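Protein LST4 (PDB 4ZY8) is probably involved in amino acid uptake and in protein trafficking from the Golgi to the plasma membrane, and is represented here by its longin domain. Local coordinates at residues G9-L19 and S92-D104. Residues are numbered along the deposited sequence; the frame is centred on the assembly and turned at random.
Sequences GGFRLIISQEL and STLRIAISCCVTD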
ATOM      1  N   GLY A   9      15.720  -6.043  -3.195  1.00 57.53           N
ATOM      2  CA  GLY A   9      15.560  -5.494  -4.516  1.00 62.24           C
ATOM      3  C   GLY A   9      14.911  -4.170  -4.270  1.00 63.20           C
ATOM      4  O   GLY A   9      14.467  -3.960  -3.164  1.00 63.75           O
ATOM      5  N   GLY A  10      14.877  -3.275  -5.244  1.00 52.80           N
ATOM      6  CA  GLY A  10      14.323  -1.971  -4.990  1.00 48.93           C
ATOM      7  C   GLY A  10      12.825  -1.943  -4.878  1.00 48.80           C
ATOM      8  O   GLY A  10      12.173  -2.748  -5.472  1.00 45.49           O
ATOM      9  N   PHE A  11      12.301  -0.987  -4.129  1.00 41.73           N
ATOM     10  CA  PHE A  11      10.871  -0.799  -3.950  1.00 41.27           C
ATOM     11  C   PHE A  11      10.509   0.601  -3.478  1.00 43.67           C
ATOM     12  O   PHE A  11      11.306   1.303  -2.918  1.00 39.05           O
ATOM     13  CB  PHE A  11      10.267  -1.845  -3.007  1.00 29.32           C
ATOM     14  CG  PHE A  11      10.587  -1.631  -1.574  1.00 28.96           C
ATOM     15  CD1 PHE A  11      11.771  -2.031  -1.069  1.00 33.79           C
ATOM     16  CD2 PHE A  11       9.705  -1.018  -0.745  1.00 32.28           C
ATOM     17  CE1 PHE A  11      12.073  -1.834   0.240  1.00 32.45           C
ATOM     18  CE2 PHE A  11       9.994  -0.823   0.570  1.00 35.38           C
ATOM     19  CZ  PHE A  11      11.186  -1.217   1.062  1.00 31.02           C
ATOM     20  N   ARG A  12       9.274   0.984  -3.709  1.00 34.35           N
ATOM     21  CA  ARG A  12       8.758   2.215  -3.148  1.00 35.72           C
ATOM     22  C   ARG A  12       7.442   1.925  -2.430  1.00 33.59           C
ATOM     23  O   ARG A  12       6.494   1.408  -3.028  1.00 38.40           O
ATOM     24  CB  ARG A  12       8.569   3.263  -4.246  1.00 40.86           C
ATOM     25  CG  ARG A  12       8.015   4.592  -3.763  1.00 40.71           C
ATOM     26  CD  ARG A  12       7.852   5.585  -4.924  1.00 44.99           C
ATOM     27  NE  ARG A  12       7.314   6.866  -4.461  1.00 47.74           N
ATOM     28  CZ  ARG A  12       6.934   7.856  -5.267  1.00 46.90           C
ATOM     29  NH1 ARG A  12       7.018   7.713  -6.580  1.00 45.69           N
ATOM     30  NH2 ARG A  12       6.461   8.987  -4.758  1.00 40.03           N
ATOM     31  N   LEU A  13       7.386   2.271  -1.150  1.00 36.70           N
ATOM     32  CA  LEU A  13       6.196   2.020  -0.349  1.00 32.66           C
ATOM     33  C   LEU A  13       5.463   3.328  -0.082  1.00 37.27           C
ATOM     34  O   LEU A  13       6.037   4.267   0.485  1.00 36.01           O
ATOM     35  CB  LEU A  13       6.579   1.346   0.979  1.00 27.69           C
ATOM     36  CG  LEU A  13       5.472   1.138   2.017  1.00 33.23           C
ATOM     37  CD1 LEU A  13       4.412   0.130   1.510  1.00 30.44           C
ATOM     38  CD2 LEU A  13       6.030   0.707   3.373  1.00 31.22           C
ATOM     39  N   ILE A  14       4.217   3.416  -0.484  1.00 31.50           N
ATOM     40  CA  ILE A  14       3.384   4.540  -0.167  1.00 33.22           C
ATOM     41  C   ILE A  14       2.196   4.172   0.696  1.00 34.74           C
ATOM     42  O   ILE A  14       1.429   3.353   0.328  1.00 30.58           O
ATOM     43  CB  ILE A  14       2.863   5.174  -1.441  1.00 38.97           C
ATOM     44  CG1 ILE A  14       4.018   5.531  -2.324  1.00 40.78           C
ATOM     45  CG2 ILE A  14       2.092   6.421  -1.143  1.00 33.56           C
ATOM     46  CD1 ILE A  14       3.926   4.851  -3.650  1.00 48.21           C
ATOM     47  N   ILE A  15       2.049   4.809   1.842  1.00 27.94           N
ATOM     48  CA  ILE A  15       0.835   4.670   2.629  1.00 28.99           C
ATOM     49  C   ILE A  15       0.090   5.980   2.451  1.00 37.43           C
ATOM     50  O   ILE A  15       0.640   7.041   2.726  1.00 35.03           O
ATOM     51  CB  ILE A  15       1.130   4.390   4.112  1.00 29.82           C
ATOM     52  CG1 ILE A  15       1.948   3.100   4.259  1.00 31.03           C
ATOM     53  CG2 ILE A  15      -0.168   4.315   4.916  1.00 26.27           C
ATOM     54  CD1 ILE A  15       2.420   2.855   5.682  1.00 27.84           C
ATOM     55  N   SER A  16      -1.146   5.912   1.966  1.00 34.58           N
ATOM     56  CA  SER A  16      -1.925   7.122   1.737  1.00 35.78           C
ATOM     57  C   SER A  16      -3.368   6.902   2.129  1.00 41.43           C
ATOM     58  O   SER A  16      -3.798   5.746   2.320  1.00 37.89           O
ATOM     59  CB  SER A  16      -1.836   7.558   0.276  1.00 42.48           C
ATOM     60  OG  SER A  16      -2.246   6.528  -0.620  1.00 42.71           O
ATOM     61  N   GLN A  17      -4.121   7.998   2.249  1.00 36.47           N
ATOM     62  CA  GLN A  17      -5.559   7.892   2.516  1.00 42.03           C
ATOM     63  C   GLN A  17      -6.439   9.019   1.938  1.00 43.78           C
ATOM     64  O   GLN A  17      -5.943  10.113   1.660  1.00 43.94           O
ATOM     65  CB  GLN A  17      -5.762   7.780   4.028  1.00 39.94           C
ATOM     66  CG  GLN A  17      -5.392   9.004   4.807  1.00 44.55           C
ATOM     67  CD  GLN A  17      -5.766   8.886   6.275  1.00 49.74           C
ATOM     68  OE1 GLN A  17      -4.920   9.045   7.153  1.00 52.07           O
ATOM     69  NE2 GLN A  17      -7.043   8.631   6.550  1.00 49.89           N
ATOM     70  N   GLU A  18      -7.731   8.727   1.743  1.00 46.42           N
ATOM     71  CA  GLU A  18      -8.724   9.728   1.329  1.00 48.41           C
ATOM     72  C   GLU A  18      -9.204  10.572   2.493  1.00 53.26           C
ATOM     73  O   GLU A  18      -9.213  10.114   3.634  1.00 54.34           O
ATOM     74  CB  GLU A  18      -9.946   9.076   0.678  1.00 50.32           C
ATOM     75  CG  GLU A  18      -9.732   8.465  -0.699  1.00 53.30           C
ATOM     76  CD  GLU A  18     -10.997   7.783  -1.220  1.00 60.11           C
ATOM     77  OE1 GLU A  18     -11.781   7.244  -0.394  1.00 50.90           O
ATOM     78  OE2 GLU A  18     -11.206   7.789  -2.456  1.00 63.82           O
ATOM     79  N   LEU A  19      -9.546  11.809   2.215  1.00 56.09           N
ATOM     80  CA  LEU A  19     -10.191  12.664   3.178  1.00 59.25           C
ATOM     81  C   LEU A  19     -11.467  13.048   2.512  1.00 52.66           C
ATOM     82  O   LEU A  19     -11.663  12.740   1.367  1.00 68.48           O
ATOM     83  CB  LEU A  19      -9.381  13.919   3.401  1.00 63.55           C
ATOM     84  CG  LEU A  19      -8.018  13.978   4.059  1.00 62.91           C
ATOM     85  CD1 LEU A  19      -7.352  12.650   4.195  1.00 60.10           C
ATOM     86  CD2 LEU A  19      -7.141  14.899   3.259  1.00 61.91           C
ATOM     87  N   SER A  92     -17.595   3.852   7.395  1.00 41.10           N
ATOM     88  CA  SER A  92     -16.765   4.856   6.741  1.00 37.50           C
ATOM     89  C   SER A  92     -16.807   4.794   5.221  1.00 42.22           C
ATOM     90  O   SER A  92     -16.928   3.727   4.644  1.00 41.09           O
ATOM     91  CB  SER A  92     -15.318   4.707   7.211  1.00 42.47           C
ATOM     92  OG  SER A  92     -14.478   5.624   6.543  1.00 50.30           O
ATOM     93  N   THR A  93     -16.671   5.953   4.585  1.00 37.03           N
ATOM     94  CA  THR A  93     -16.616   6.033   3.131  1.00 44.91           C
ATOM     95  C   THR A  93     -15.181   6.333   2.668  1.00 39.13           C
ATOM     96  O   THR A  93     -14.891   6.354   1.471  1.00 45.79           O
ATOM     97  CB  THR A  93     -17.572   7.127   2.593  1.00 46.91           C
ATOM     98  OG1 THR A  93     -17.155   8.405   3.089  1.00 52.55           O
ATOM     99  CG2 THR A  93     -18.989   6.875   3.072  1.00 49.88           C
ATOM    100  N   LEU A  94     -14.300   6.581   3.629  1.00 39.29           N
ATOM    101  CA  LEU A  94     -12.912   6.960   3.352  1.00 42.86           C
ATOM    102  C   LEU A  94     -11.979   5.754   3.255  1.00 43.77           C
ATOM    103  O   LEU A  94     -12.031   4.865   4.097  1.00 44.40           O
ATOM    104  CB  LEU A  94     -12.407   7.919   4.436  1.00 40.74           C
ATOM    105  CG  LEU A  94     -13.145   9.256   4.590  1.00 52.71           C
ATOM    106  CD1 LEU A  94     -12.430  10.134   5.591  1.00 54.39           C
ATOM    107  CD2 LEU A  94     -13.209   9.964   3.247  1.00 48.39           C
ATOM    108  N   ARG A  95     -11.072   5.768   2.285  1.00 47.49           N
ATOM    109  CA  ARG A  95     -10.191   4.629   2.064  1.00 41.77           C
ATOM    110  C   ARG A  95      -8.749   4.908   2.496  1.00 44.68           C
ATOM    111  O   ARG A  95      -8.274   6.051   2.440  1.00 37.94           O
ATOM    112  CB  ARG A  95     -10.219   4.233   0.585  1.00 46.25           C
ATOM    113  CG  ARG A  95     -11.545   3.645   0.127  1.00 46.74           C
ATOM    114  CD  ARG A  95     -11.574   3.410  -1.369  1.00 45.16           C
ATOM    115  NE  ARG A  95     -11.418   4.656  -2.102  1.00 49.60           N
ATOM    116  CZ  ARG A  95     -11.218   4.728  -3.410  1.00 55.78           C
ATOM    117  NH1 ARG A  95     -11.152   3.611  -4.129  1.00 60.28           N
ATOM    118  NH2 ARG A  95     -11.094   5.911  -4.002  1.00 57.96           N
ATOM    119  N   ILE A  96      -8.090   3.866   2.997  1.00 34.02           N
ATOM    120  CA  ILE A  96      -6.663   3.900   3.259  1.00 33.53           C
ATOM    121  C   ILE A  96      -5.996   2.942   2.287  1.00 35.63           C
ATOM    122  O   ILE A  96      -6.508   1.847   2.044  1.00 32.16           O
ATOM    123  CB  ILE A  96      -6.315   3.493   4.693  1.00 33.90           C
ATOM    124  CG1 ILE A  96      -6.868   4.503   5.694  1.00 45.85           C
ATOM    125  CG2 ILE A  96      -4.813   3.374   4.864  1.00 37.11           C
ATOM    126  CD1 ILE A  96      -6.575   4.118   7.138  1.00 44.44           C
ATOM    127  N   ALA A  97      -4.851   3.333   1.743  1.00 30.02           N
ATOM    128  CA  ALA A  97      -4.142   2.470   0.821  1.00 30.41           C
ATOM    129  C   ALA A  97      -2.703   2.203   1.269  1.00 34.74           C
ATOM    130  O   ALA A  97      -1.988   3.094   1.766  1.00 28.82           O
ATOM    131  CB  ALA A  97      -4.146   3.057  -0.578  1.00 26.67           C
ATOM    132  N   ILE A  98      -2.307   0.949   1.109  1.00 28.70           N
ATOM    133  CA  ILE A  98      -0.920   0.542   1.265  1.00 29.66           C
ATOM    134  C   ILE A  98      -0.458   0.080  -0.106  1.00 29.76           C
ATOM    135  O   ILE A  98      -0.917  -0.958  -0.595  1.00 27.39           O
ATOM    136  CB  ILE A  98      -0.762  -0.583   2.299  1.00 36.32           C
ATOM    137  CG1 ILE A  98      -1.391  -0.154   3.628  1.00 26.43           C
ATOM    138  CG2 ILE A  98       0.718  -0.969   2.449  1.00 32.93           C
ATOM    139  CD1 ILE A  98      -1.421  -1.209   4.646  1.00 29.83           C
ATOM    140  N   SER A  99       0.405   0.866  -0.749  1.00 26.02           N
ATOM    141  CA  SER A  99       0.796   0.591  -2.138  1.00 30.03           C
ATOM    142  C   SER A  99       2.296   0.408  -2.290  1.00 30.78           C
ATOM    143  O   SER A  99       3.091   1.125  -1.679  1.00 29.23           O
ATOM    144  CB  SER A  99       0.351   1.728  -3.074  1.00 35.75           C
ATOM    145  OG  SER A  99      -1.032   2.007  -2.986  1.00 36.83           O
ATOM    146  N   CYS A 100       2.694  -0.473  -3.192  1.00 29.07           N
ATOM    147  CA  CYS A 100       4.102  -0.740  -3.362  1.00 28.67           C
ATOM    148  C   CYS A 100       4.486  -0.827  -4.836  1.00 32.82           C
ATOM    149  O   CYS A 100       3.820  -1.513  -5.609  1.00 37.13           O
ATOM    150  CB  CYS A 100       4.480  -2.031  -2.630  1.00 36.95           C
ATOM    151  SG  CYS A 100       6.273  -2.379  -2.605  1.00 38.67           S
ATOM    152  N   CYS A 101       5.544  -0.110  -5.219  1.00 36.40           N
ATOM    153  CA  CYS A 101       6.101  -0.210  -6.573  1.00 35.99           C
ATOM    154  C   CYS A 101       7.307  -1.137  -6.578  1.00 39.00           C
ATOM    155  O   CYS A 101       8.197  -0.994  -5.748  1.00 37.27           O
ATOM    156  CB  CYS A 101       6.534   1.161  -7.110  1.00 38.51           C
ATOM    157  SG  CYS A 101       5.328   2.480  -6.945  1.00 47.23           S
ATOM    158  N   VAL A 102       7.351  -2.044  -7.526  1.00 38.16           N
ATOM    159  CA  VAL A 102       8.512  -2.856  -7.798  1.00 41.42           C
ATOM    160  C   VAL A 102       8.718  -2.981  -9.307  1.00 41.37           C
ATOM    161  O   VAL A 102       7.850  -2.672 -10.071  1.00 36.91           O
ATOM    162  CB  VAL A 102       8.394  -4.268  -7.188  1.00 38.17           C
ATOM    163  CG1 VAL A 102       8.481  -4.223  -5.688  1.00 33.90           C
ATOM    164  CG2 VAL A 102       7.117  -4.948  -7.620  1.00 32.69           C
ATOM    165  N   THR A 103       9.878  -3.463  -9.709  1.00 37.39           N
ATOM    166  CA  THR A 103      10.181  -3.725 -11.108  1.00 38.43           C
ATOM    167  C   THR A 103       9.196  -4.726 -11.712  1.00 45.44           C
ATOM    168  O   THR A 103       8.843  -5.708 -11.056  1.00 38.64           O
ATOM    169  CB  THR A 103      11.599  -4.295 -11.246  1.00 46.91           C
ATOM    170  OG1 THR A 103      12.525  -3.446 -10.551  1.00 52.01           O
ATOM    171  CG2 THR A 103      11.984  -4.410 -12.706  1.00 53.27           C
ATOM    172  N   ASP A 104       8.771  -4.484 -12.928  1.00 43.92           N
ATOM    173  CA  ASP A 104       7.764  -5.313 -13.513  1.00 47.06           C
ATOM    174  C   ASP A 104       8.178  -6.765 -13.700  1.00 50.65           C
ATOM    175  O   ASP A 104       7.353  -7.609 -13.887  1.00 50.52           O
ATOM    176  CB  ASP A 104       7.209  -4.702 -14.789  1.00 52.07           C
ATOM    177  CG  ASP A 104       8.232  -4.570 -15.867  1.00 61.24           C
ATOM    178  OD1 ASP A 104       9.328  -5.102 -15.744  1.00 58.79           O
ATOM    179  OD2 ASP A 104       7.934  -3.932 -16.861  1.00 61.77           O
TER
HETATM  180  O   HOH W   1      12.011  -4.267  -7.695  1.00 48.61           O
HETATM  181  O   HOH W   2      -0.822   4.085  -1.194  1.00 35.03           O
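Leu13 CD1 lies 4.0 Å from Ile98 CG2, the two side chains side by side on one face of the sheet formed by strands 12-17 and 95-103, adjacent inner antiparallel strands of the five in this longin domain of a DENN-family protein. Two backbone bonds each join the pairs Arg12–Cys101, Ile14–Ser99 and Ser16–Ala97; Leu13–Cys100 and Ile15–Ile98 are the non-hydrogen-bonded pairs between them. On the face of Leu13, Ile98 and Cys100, Phe159 of helix 150-166 covers all three; Cys100 SG approaches the Phe11 ring obliquely, 5.3 Å from its centroid. Helix 47-55 covers the other face, where a water donates to Ile14 O and hydrogen-bonds Ser16 OG and Ser99 OG, the latter also bonded to Thr83. At the more open end beyond Gln17, Glu18 N still bonds Arg95 O (2.8 Å), and the extended Glu18 side chain crosses that of Arg95, carboxylate and guanidinium planes 59° apart. With an alanine here, the guanidinium would probably lose its carboxylate mate and turn more freely, and Arg95 N its OE1 acceptor. Arg95 bends at chi3 (-62°), bringing NE to Glu18 OE1, which accepts from both Arg95 N and Arg95 NE, each at 3.1 Å and from the same face of the carboxylate.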